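Side-chain contacts in RV1873 (Mycobacterium tuberculosis, PDB 2JEK), which is of unknown function but folds as an all-helical right-handed superhelix of the DUF1810 family: residues Glu26-Gly31 with Glu95-Pro100; Arg46-Ser51 with Val139-Val144; Ala67-Asp72 with Arg77-Thr82; Ser108-Ala113 with Ala124-Tyr129. All coordinates share one frame; numbering follows the deposited sequence.

Contact 1 (Glu26-Gly31 with Glu95-Pro100)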
# COMPACT_ATOMS: atom_id res chain seq x y z
N GLU A 26 -10.22 7.63 -8.96
CA GLU A 26 -11.66 7.59 -9.16
C GLU A 26 -12.29 6.37 -8.50
O GLU A 26 -13.34 6.47 -7.87
CB GLU A 26 -12.03 7.66 -10.65
CG GLU A 26 -11.50 8.91 -11.38
CD GLU A 26 -12.29 10.19 -11.10
OE1 GLU A 26 -13.21 10.15 -10.26
OE2 GLU A 26 -11.99 11.22 -11.73
N GLU A 27 -11.62 5.22 -8.60
CA GLU A 27 -12.11 3.98 -7.99
C GLU A 27 -12.13 4.07 -6.48
O GLU A 27 -13.09 3.64 -5.83
CB GLU A 27 -11.25 2.79 -8.46
CG GLU A 27 -11.60 2.41 -9.88
CD GLU A 27 -10.61 1.50 -10.54
OE1 GLU A 27 -9.91 0.74 -9.83
OE2 GLU A 27 -10.57 1.52 -11.79
N LEU A 28 -11.08 4.64 -5.90
CA LEU A 28 -11.02 4.79 -4.45
C LEU A 28 -11.99 5.87 -3.95
O LEU A 28 -12.61 5.68 -2.90
CB LEU A 28 -9.59 5.05 -3.98
CG LEU A 28 -8.59 3.92 -4.28
CD1 LEU A 28 -7.22 4.34 -3.75
CD2 LEU A 28 -9.02 2.56 -3.69
N ARG A 29 -12.12 6.97 -4.70
CA ARG A 29 -13.15 7.99 -4.40
C ARG A 29 -14.55 7.38 -4.36
O ARG A 29 -15.37 7.77 -3.53
CB ARG A 29 -13.12 9.14 -5.42
CG ARG A 29 -11.98 10.14 -5.23
CD ARG A 29 -12.02 11.28 -6.26
NE ARG A 29 -10.89 12.19 -6.09
CZ ARG A 29 -10.60 13.20 -6.91
NH1 ARG A 29 -11.36 13.45 -7.98
NH2 ARG A 29 -9.54 13.98 -6.67
N ALA A 30 -14.81 6.43 -5.26
CA ALA A 30 -16.12 5.77 -5.37
C ALA A 30 -16.28 4.59 -4.40
O ALA A 30 -17.37 4.02 -4.27
CB ALA A 30 -16.38 5.33 -6.81
N GLY A 31 -15.20 4.20 -3.73
CA GLY A 31 -15.25 3.12 -2.76
C GLY A 31 -15.17 1.69 -3.27
O GLY A 31 -15.58 0.75 -2.58
N GLU A 95 -15.35 -5.41 0.72
CA GLU A 95 -16.27 -4.81 -0.24
C GLU A 95 -15.58 -3.76 -1.11
O GLU A 95 -16.01 -3.51 -2.24
CB GLU A 95 -17.48 -4.22 0.48
CG GLU A 95 -18.40 -5.31 1.05
CD GLU A 95 -19.55 -4.78 1.88
OE1 GLU A 95 -19.31 -4.01 2.84
OE2 GLU A 95 -20.69 -5.18 1.61
N ILE A 96 -14.50 -3.17 -0.60
CA ILE A 96 -13.75 -2.16 -1.35
C ILE A 96 -12.65 -2.83 -2.17
O ILE A 96 -12.45 -2.51 -3.35
CB ILE A 96 -13.13 -1.09 -0.40
CG1 ILE A 96 -14.21 -0.43 0.47
CG2 ILE A 96 -12.37 -0.03 -1.22
CD1 ILE A 96 -13.66 0.38 1.64
N PHE A 97 -11.94 -3.76 -1.52
CA PHE A 97 -10.84 -4.51 -2.11
C PHE A 97 -11.17 -5.99 -2.02
O PHE A 97 -11.06 -6.59 -0.95
CB PHE A 97 -9.53 -4.28 -1.33
CG PHE A 97 -9.01 -2.89 -1.42
CD1 PHE A 97 -8.12 -2.52 -2.42
CD2 PHE A 97 -9.41 -1.94 -0.49
CE1 PHE A 97 -7.64 -1.22 -2.49
CE2 PHE A 97 -8.93 -0.66 -0.55
CZ PHE A 97 -8.05 -0.29 -1.55
N GLY A 98 -11.57 -6.59 -3.14
CA GLY A 98 -11.88 -8.02 -3.12
C GLY A 98 -10.64 -8.83 -2.77
O GLY A 98 -9.54 -8.45 -3.17
N PRO A 99 -10.79 -9.94 -2.02
CA PRO A 99 -9.62 -10.80 -1.82
C PRO A 99 -8.98 -11.14 -3.16
O PRO A 99 -9.70 -11.31 -4.16
CB PRO A 99 -10.21 -12.05 -1.16
CG PRO A 99 -11.42 -11.55 -0.45
CD PRO A 99 -11.99 -10.48 -1.34
N PRO A 100 -7.63 -11.24 -3.22
CA PRO A 100 -6.69 -11.17 -2.11
C PRO A 100 -6.17 -9.76 -1.83
O PRO A 100 -5.22 -9.60 -1.06
CB PRO A 100 -5.54 -12.06 -2.61
CG PRO A 100 -5.49 -11.75 -4.08
CD PRO A 100 -6.93 -11.46 -4.50

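Contact 2 (Arg46-Ser51 with Val139-Val144)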
# COMPACT_ATOMS: atom_id res chain seq x y z
N ARG A 46 8.69 -7.26 -0.68
CA ARG A 46 9.07 -8.32 -1.59
C ARG A 46 9.21 -9.60 -0.77
O ARG A 46 9.65 -9.56 0.38
CB ARG A 46 10.40 -7.95 -2.25
CG ARG A 46 10.93 -9.00 -3.21
CD ARG A 46 12.10 -8.44 -4.01
NE ARG A 46 11.66 -7.44 -4.99
CZ ARG A 46 12.36 -6.35 -5.31
NH1 ARG A 46 13.53 -6.10 -4.71
NH2 ARG A 46 11.89 -5.51 -6.22
N GLY A 47 8.79 -10.72 -1.34
CA GLY A 47 8.87 -11.98 -0.62
C GLY A 47 7.51 -12.42 -0.11
O GLY A 47 7.31 -13.59 0.21
N LEU A 48 6.57 -11.48 -0.02
CA LEU A 48 5.20 -11.84 0.36
C LEU A 48 4.39 -12.48 -0.77
O LEU A 48 3.60 -13.39 -0.53
CB LEU A 48 4.45 -10.63 0.92
CG LEU A 48 5.01 -10.07 2.22
CD1 LEU A 48 4.28 -8.78 2.58
CD2 LEU A 48 4.90 -11.09 3.36
N GLY A 49 4.55 -11.97 -1.99
CA GLY A 49 3.91 -12.56 -3.17
C GLY A 49 5.00 -13.13 -4.05
O GLY A 49 6.15 -12.68 -3.99
N SER A 50 4.67 -14.11 -4.88
CA SER A 50 5.70 -14.78 -5.67
C SER A 50 5.59 -14.57 -7.18
O SER A 50 6.50 -14.96 -7.90
CB SER A 50 5.76 -16.27 -5.33
OG SER A 50 4.55 -16.92 -5.64
N SER A 51 4.50 -13.96 -7.65
CA SER A 51 4.35 -13.69 -9.08
C SER A 51 5.40 -12.67 -9.53
O SER A 51 5.80 -11.82 -8.72
CB SER A 51 2.94 -13.18 -9.39
OG SER A 51 2.77 -11.87 -8.88
N VAL A 139 5.40 -8.07 9.72
CA VAL A 139 6.05 -7.78 11.00
C VAL A 139 7.26 -8.69 11.21
O VAL A 139 8.32 -8.23 11.66
CB VAL A 139 5.05 -7.87 12.20
CG1 VAL A 139 5.76 -7.66 13.54
CG2 VAL A 139 3.91 -6.86 12.04
N ALA A 140 7.11 -9.96 10.85
CA ALA A 140 8.20 -10.92 10.99
C ALA A 140 9.39 -10.56 10.11
O ALA A 140 10.53 -10.55 10.58
CB ALA A 140 7.71 -12.34 10.70
N LEU A 141 9.13 -10.24 8.84
CA LEU A 141 10.19 -9.87 7.90
C LEU A 141 10.91 -8.58 8.29
O LEU A 141 12.06 -8.38 7.92
CB LEU A 141 9.64 -9.72 6.47
CG LEU A 141 9.30 -10.96 5.64
CD1 LEU A 141 8.49 -10.56 4.41
CD2 LEU A 141 10.57 -11.70 5.22
N LEU A 142 10.22 -7.71 9.03
CA LEU A 142 10.79 -6.43 9.45
C LEU A 142 11.53 -6.45 10.79
O LEU A 142 12.17 -5.47 11.16
CB LEU A 142 9.73 -5.33 9.48
CG LEU A 142 9.15 -4.87 8.14
CD1 LEU A 142 8.04 -3.89 8.39
CD2 LEU A 142 10.22 -4.26 7.24
N ALA A 143 11.42 -7.56 11.52
CA ALA A 143 11.96 -7.65 12.88
C ALA A 143 13.46 -7.42 12.89
O ALA A 143 13.99 -6.69 13.73
CB ALA A 143 11.61 -9.01 13.49
N VAL A 144 14.13 -8.05 11.93
CA VAL A 144 15.58 -8.01 11.83
C VAL A 144 15.99 -7.25 10.57
O VAL A 144 15.52 -7.55 9.47
CB VAL A 144 16.18 -9.44 11.84
CG1 VAL A 144 17.70 -9.38 11.84
CG2 VAL A 144 15.70 -10.23 13.05

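Contact 3 (Ala67-Asp72 with Arg77-Thr82)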
# COMPACT_ATOMS: atom_id res chain seq x y z
N ALA A 67 12.33 5.59 1.68
CA ALA A 67 12.60 6.36 0.45
C ALA A 67 11.33 6.60 -0.36
O ALA A 67 11.13 7.67 -0.95
CB ALA A 67 13.65 5.66 -0.39
N TYR A 68 10.45 5.60 -0.39
CA TYR A 68 9.19 5.70 -1.11
C TYR A 68 8.34 6.84 -0.53
O TYR A 68 7.80 7.68 -1.26
CB TYR A 68 8.47 4.35 -1.00
CG TYR A 68 7.23 4.20 -1.85
CD1 TYR A 68 7.24 3.41 -3.01
CD2 TYR A 68 6.04 4.83 -1.50
CE1 TYR A 68 6.10 3.26 -3.78
CE2 TYR A 68 4.90 4.69 -2.27
CZ TYR A 68 4.95 3.92 -3.41
OH TYR A 68 3.84 3.75 -4.21
N LEU A 69 8.27 6.88 0.80
CA LEU A 69 7.54 7.93 1.49
C LEU A 69 8.12 9.32 1.27
O LEU A 69 7.38 10.30 1.23
CB LEU A 69 7.45 7.64 2.98
CG LEU A 69 6.55 6.46 3.36
CD1 LEU A 69 6.69 6.23 4.85
CD2 LEU A 69 5.11 6.73 3.01
N GLN A 70 9.44 9.40 1.16
CA GLN A 70 10.12 10.69 0.94
C GLN A 70 9.90 11.21 -0.47
O GLN A 70 10.00 12.42 -0.72
CB GLN A 70 11.62 10.55 1.16
CG GLN A 70 12.06 10.38 2.60
CD GLN A 70 13.55 10.13 2.71
OE1 GLN A 70 14.11 9.28 2.00
NE2 GLN A 70 14.21 10.87 3.59
N HIS A 71 9.62 10.31 -1.41
CA HIS A 71 9.47 10.67 -2.81
C HIS A 71 8.29 11.63 -2.95
O HIS A 71 7.20 11.33 -2.48
CB HIS A 71 9.26 9.42 -3.66
CG HIS A 71 9.35 9.65 -5.14
ND1 HIS A 71 8.36 10.27 -5.86
CD2 HIS A 71 10.33 9.34 -6.02
CE1 HIS A 71 8.72 10.34 -7.13
NE2 HIS A 71 9.91 9.79 -7.25
N ASP A 72 8.52 12.78 -3.58
CA ASP A 72 7.51 13.85 -3.55
C ASP A 72 6.29 13.61 -4.46
O ASP A 72 5.32 14.39 -4.45
CB ASP A 72 8.16 15.21 -3.86
CG ASP A 72 7.30 16.39 -3.42
OD1 ASP A 72 6.63 16.31 -2.37
OD2 ASP A 72 7.29 17.42 -4.14
N ARG A 77 1.04 10.48 -2.94
CA ARG A 77 0.03 9.63 -3.57
C ARG A 77 -0.41 8.50 -2.62
O ARG A 77 -1.60 8.18 -2.55
CB ARG A 77 0.53 9.05 -4.89
CG ARG A 77 0.44 10.02 -6.04
CD ARG A 77 0.83 9.34 -7.33
NE ARG A 77 0.69 10.27 -8.44
CZ ARG A 77 0.96 9.97 -9.70
NH1 ARG A 77 1.42 8.77 -10.02
NH2 ARG A 77 0.78 10.88 -10.64
N LEU A 78 0.53 7.90 -1.90
CA LEU A 78 0.19 6.84 -0.97
C LEU A 78 -0.70 7.35 0.16
O LEU A 78 -1.65 6.68 0.57
CB LEU A 78 1.45 6.15 -0.43
CG LEU A 78 1.21 4.99 0.54
CD1 LEU A 78 0.42 3.86 -0.13
CD2 LEU A 78 2.50 4.44 1.09
N HIS A 79 -0.41 8.55 0.65
CA HIS A 79 -1.27 9.15 1.66
C HIS A 79 -2.64 9.49 1.07
O HIS A 79 -3.68 9.31 1.72
CB HIS A 79 -0.63 10.39 2.26
CG HIS A 79 0.54 10.10 3.15
ND1 HIS A 79 0.40 9.59 4.42
CD2 HIS A 79 1.87 10.30 2.96
CE1 HIS A 79 1.59 9.47 4.97
NE2 HIS A 79 2.50 9.89 4.11
N GLU A 80 -2.65 9.98 -0.17
CA GLU A 80 -3.92 10.25 -0.84
C GLU A 80 -4.78 9.00 -0.93
O GLU A 80 -5.96 9.01 -0.58
CB GLU A 80 -3.70 10.83 -2.25
CG GLU A 80 -4.94 10.77 -3.15
CD GLU A 80 -4.76 11.52 -4.45
OE1 GLU A 80 -3.68 11.40 -5.07
OE2 GLU A 80 -5.71 12.22 -4.86
N CYS A 81 -4.17 7.90 -1.36
CA CYS A 81 -4.91 6.66 -1.58
C CYS A 81 -5.37 6.07 -0.26
O CYS A 81 -6.48 5.58 -0.17
CB CYS A 81 -4.05 5.67 -2.35
SG CYS A 81 -3.80 6.13 -4.09
N THR A 82 -4.52 6.13 0.75
CA THR A 82 -4.89 5.66 2.09
C THR A 82 -6.06 6.49 2.63
O THR A 82 -7.02 5.92 3.16
CB THR A 82 -3.67 5.76 3.02
OG1 THR A 82 -2.62 4.93 2.50
CG2 THR A 82 -4.00 5.31 4.45
O HOH W 1 5.11 10.69 3.15

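Contact 4 (Ser108-Ala113 with Ala124-Tyr129). With SO4 (sulfate ion), chain B.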
# COMPACT_ATOMS: atom_id res chain seq x y z
N SER A 108 0.58 -3.71 3.05
CA SER A 108 1.08 -2.39 2.69
C SER A 108 1.01 -1.43 3.88
O SER A 108 1.98 -0.75 4.21
CB SER A 108 0.31 -1.83 1.49
OG SER A 108 0.84 -0.58 1.07
N MET A 109 -0.14 -1.36 4.53
CA MET A 109 -0.29 -0.46 5.68
C MET A 109 0.65 -0.84 6.83
O MET A 109 1.21 0.03 7.49
CB MET A 109 -1.75 -0.44 6.16
CG MET A 109 -2.76 0.10 5.14
SD MET A 109 -2.44 1.81 4.64
CE MET A 109 -1.44 1.61 3.16
N THR A 110 0.83 -2.14 7.04
CA THR A 110 1.71 -2.64 8.10
C THR A 110 3.14 -2.17 7.83
O THR A 110 3.81 -1.65 8.73
CB THR A 110 1.65 -4.17 8.20
OG1 THR A 110 0.31 -4.55 8.55
CG2 THR A 110 2.61 -4.70 9.26
N LEU A 111 3.59 -2.34 6.59
CA LEU A 111 4.93 -1.91 6.20
C LEU A 111 5.13 -0.41 6.39
O LEU A 111 6.09 0.02 7.05
CB LEU A 111 5.17 -2.27 4.73
CG LEU A 111 6.43 -1.69 4.08
CD1 LEU A 111 7.69 -2.15 4.79
CD2 LEU A 111 6.48 -2.04 2.59
N PHE A 112 4.23 0.40 5.83
CA PHE A 112 4.44 1.84 5.87
C PHE A 112 4.22 2.42 7.27
O PHE A 112 4.89 3.38 7.65
CB PHE A 112 3.65 2.53 4.76
CG PHE A 112 4.25 2.30 3.41
CD1 PHE A 112 5.38 3.02 3.02
CD2 PHE A 112 3.74 1.33 2.54
CE1 PHE A 112 5.99 2.80 1.79
CE2 PHE A 112 4.35 1.10 1.30
CZ PHE A 112 5.47 1.84 0.92
N ALA A 113 3.37 1.78 8.06
CA ALA A 113 3.24 2.17 9.46
C ALA A 113 4.53 1.95 10.26
O ALA A 113 4.80 2.69 11.21
CB ALA A 113 2.07 1.44 10.12
N ALA A 124 -4.62 4.34 11.16
CA ALA A 124 -6.07 4.57 11.16
C ALA A 124 -6.79 3.57 10.26
O ALA A 124 -7.87 3.07 10.60
CB ALA A 124 -6.41 5.99 10.73
N LEU A 125 -6.19 3.26 9.11
CA LEU A 125 -6.81 2.30 8.18
C LEU A 125 -6.84 0.92 8.85
O LEU A 125 -7.88 0.23 8.83
CB LEU A 125 -6.09 2.28 6.83
CG LEU A 125 -6.88 1.69 5.65
CD1 LEU A 125 -6.36 2.26 4.35
CD2 LEU A 125 -6.81 0.16 5.63
N LEU A 126 -5.73 0.51 9.45
CA LEU A 126 -5.69 -0.77 10.16
C LEU A 126 -6.70 -0.83 11.31
O LEU A 126 -7.36 -1.86 11.53
CB LEU A 126 -4.27 -1.07 10.67
CG LEU A 126 -3.23 -1.34 9.58
CD1 LEU A 126 -1.81 -1.39 10.13
CD2 LEU A 126 -3.53 -2.62 8.79
N ALA A 127 -6.85 0.29 12.02
CA ALA A 127 -7.79 0.37 13.14
C ALA A 127 -9.23 0.25 12.65
O ALA A 127 -10.05 -0.45 13.25
CB ALA A 127 -7.58 1.67 13.91
N LYS A 128 -9.54 0.93 11.55
CA LYS A 128 -10.92 0.99 11.06
C LYS A 128 -11.35 -0.32 10.42
O LYS A 128 -12.49 -0.78 10.60
CB LYS A 128 -11.08 2.14 10.05
CG LYS A 128 -12.49 2.22 9.47
CD LYS A 128 -12.72 3.51 8.73
CE LYS A 128 -14.06 3.51 8.00
NZ LYS A 128 -14.35 4.82 7.37
N TYR A 129 -10.44 -0.92 9.66
CA TYR A 129 -10.81 -2.01 8.76
C TYR A 129 -10.27 -3.39 9.13
O TYR A 129 -10.79 -4.39 8.61
CB TYR A 129 -10.34 -1.68 7.35
CG TYR A 129 -11.11 -0.59 6.70
CD1 TYR A 129 -12.41 -0.80 6.24
CD2 TYR A 129 -10.52 0.66 6.48
CE1 TYR A 129 -13.12 0.20 5.61
CE2 TYR A 129 -11.22 1.68 5.84
CZ TYR A 129 -12.52 1.44 5.41
OH TYR A 129 -13.20 2.44 4.77
S SO4 B . -14.79 7.34 9.90
O1 SO4 B . -15.75 8.22 10.55
O2 SO4 B . -15.34 5.99 9.81
O3 SO4 B . -13.52 7.34 10.63
O4 SO4 B . -14.58 7.84 8.54

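Contact 1 (Glu26-Gly31 with Glu95-Pro100)
L28 and F97 set their side chains across one another at about a right angle, so that one methyl of the leucine meets the far end of the phenylalanine ring. The touching pair is L28 CD2 and F97 CZ, 3.7 Å apart, and the methyl comes to the ring obliquely. In L28 the CG atom stands beside the backbone N and anti to the carbonyl carbon (chi1 -62°), which carries the branched end off the helix and over to F97. L28 CD1 packs on C81, and L28 also touches L84 of helix 74-87, while F97 rests on V85 of the same helix; a branched aliphatic and a flat ring suit this buried site.

Beside this pair, I96 packs against backbone rather than side chain. Its CG1 lies 3.5 Å from the carbonyl O of G31, and CG2 is 3.6 Å from G31 O. G31 closes helix 21-29 with a Schellman motif, and its positive phi of 82° is one that glycine adopts readily. The backbone of I96 is hydrogen-bonded to K33. Between 26-31 and 95-100 the contact rests on van der Waals packing and burial, with aliphatic carbons against a ring and a backbone carbonyl.

Contact 2 (Arg46-Ser51 with Val139-Val144)
Both leucines of this contact, L48 and L141, turn CG to the side of the backbone N and anti to the carbonyl carbon, with chi1 of -65° in L48 and -76° in L141. In each the second torsion is extended, so the isobutyl groups reach well out from their backbones. They run past each other in opposite directions, and the meeting is methyl against methyl: L48 CD2 lies 3.8 Å from L141 CD1. The same L141 methyl is 4.1 Å from L48 CG, placing it alongside the branch point of its partner.

L141 points from helix 136-143 straight at the loop 46-51, where its CD1 also comes within 4.3 Å of the carbonyl O of R46. G47, with phi 104°, has a backbone shape that favours glycine, and no side chain stands between the turn and L141. R46 sends its guanidinium group elsewhere, to the carbonyl O of V55, and L48 packs on S107 of helix 101-115.

A polar tie between the loop and the last helix comes from R137, whose NH1 is hydrogen-bonded to the carbonyl O of L48. Across 46-51 and 139-144 themselves the contact is a small apolar one at the surface. Its contribution is therefore modest: two leucines shield part of each other from water and lay the last helix against the loop.

Contact 3 (Ala67-Asp72 with Arg77-Thr82)
L78 points from helix 74-87 straight at the preceding helix and touches both Y68 and L69. In L78 the branch point CG is carried anti to the backbone N (chi1 -179°), and the methyl CD2 does most of the work: it is 4.0 Å from L69 CD2 and 4.1 Å from Y68 CE2. The tyrosine side chain crosses the leucine at about a right angle, its ring meeting the methyl obliquely, and F13 approaches that ring edge-to-face. A compact, branched leucine suits a buried site shared by an aliphatic and an aromatic neighbour.

Helices 62-70 and 74-87 are consecutive in the all-helical superhelix and are joined by a short turn. At that turn H71 ends helix 62-70 and uses ND1 to cap backbone N-H groups of L73 and L74.

H79, nearer the surface, approaches with its ring: L69 CD2 lies 4.2 Å from H79 NE2. A water in the plane of the imidazole, at its edge, is 2.9 Å from H79 NE2 and donates to the carbonyl O of L69 at 3.0 Å, bridging the helices. On its other nitrogen H79 is held by D121, and its ring stacks on F122, which together would restrict the imidazole's rotation.

One turn on, T82 OG1 donates to L78 O at 2.8 Å, and T82 N reaches the same oxygen from the opposite face of its plane.

Contact 4 (Ser108-Ala113 with Ala124-Tyr129)
M109 fills the tight part of this contact, lying against both L125 and L126. Its CB is 3.8 Å from L126 CG and its SD 4.0 Å from L125 CD1, the methionine and L125 crossing at about a right angle. The chain of M109 bends at chi2 (-61°) and again at chi3, so the sulfur passes L125 while the methyl end turns away toward T82; an unbranched, flexible side chain suits such a bend. T110 adds a lighter touch, its OG1 4.1 Å from L126 CD1, and that hydroxyl is hydrogen-bonded to the carbonyl O of C106 and to D135 N.

The far side of helix 120-129 is quite different. K128 is exposed, and its extended chain carries NZ to a sulfate ion, probably from the crystallisation liquor, with K128 NZ 2.9 Å from sulfate O2. The same ammonium also donates to the carbonyl O atoms of N86 and V88. On the way, K128 CG lies over the centre of one face of the Y129 ring, 3.8 Å above its plane.

With axes 10.0 Å apart and directions 142° from one another, segments 108-113 and 124-129 make a roughly antiparallel helical hairpin, consistent with the paired helices of an all-helical superhelix.

Contacts 3 and 4 join helices that are neighbours in sequence, 62-70 with 74-87 and 101-115 with 120-129, and come in series; their centres are 14 Å apart and they touch through L78 and L69 on F112. Contacts 1 and 2 span far longer stretches of chain and cross along it, with centres 24 Å apart on opposite sides of the molecule. Contact 3 is nested inside the loops closed by both, contact 4 inside that of contact 2. Contact 4 touches all the others, meeting contact 1 through Y129 and I96 and contact 2 through T110 and V139. Contacts between sequence-adjacent helices and long-range closures thus make one compact single-chain helical body.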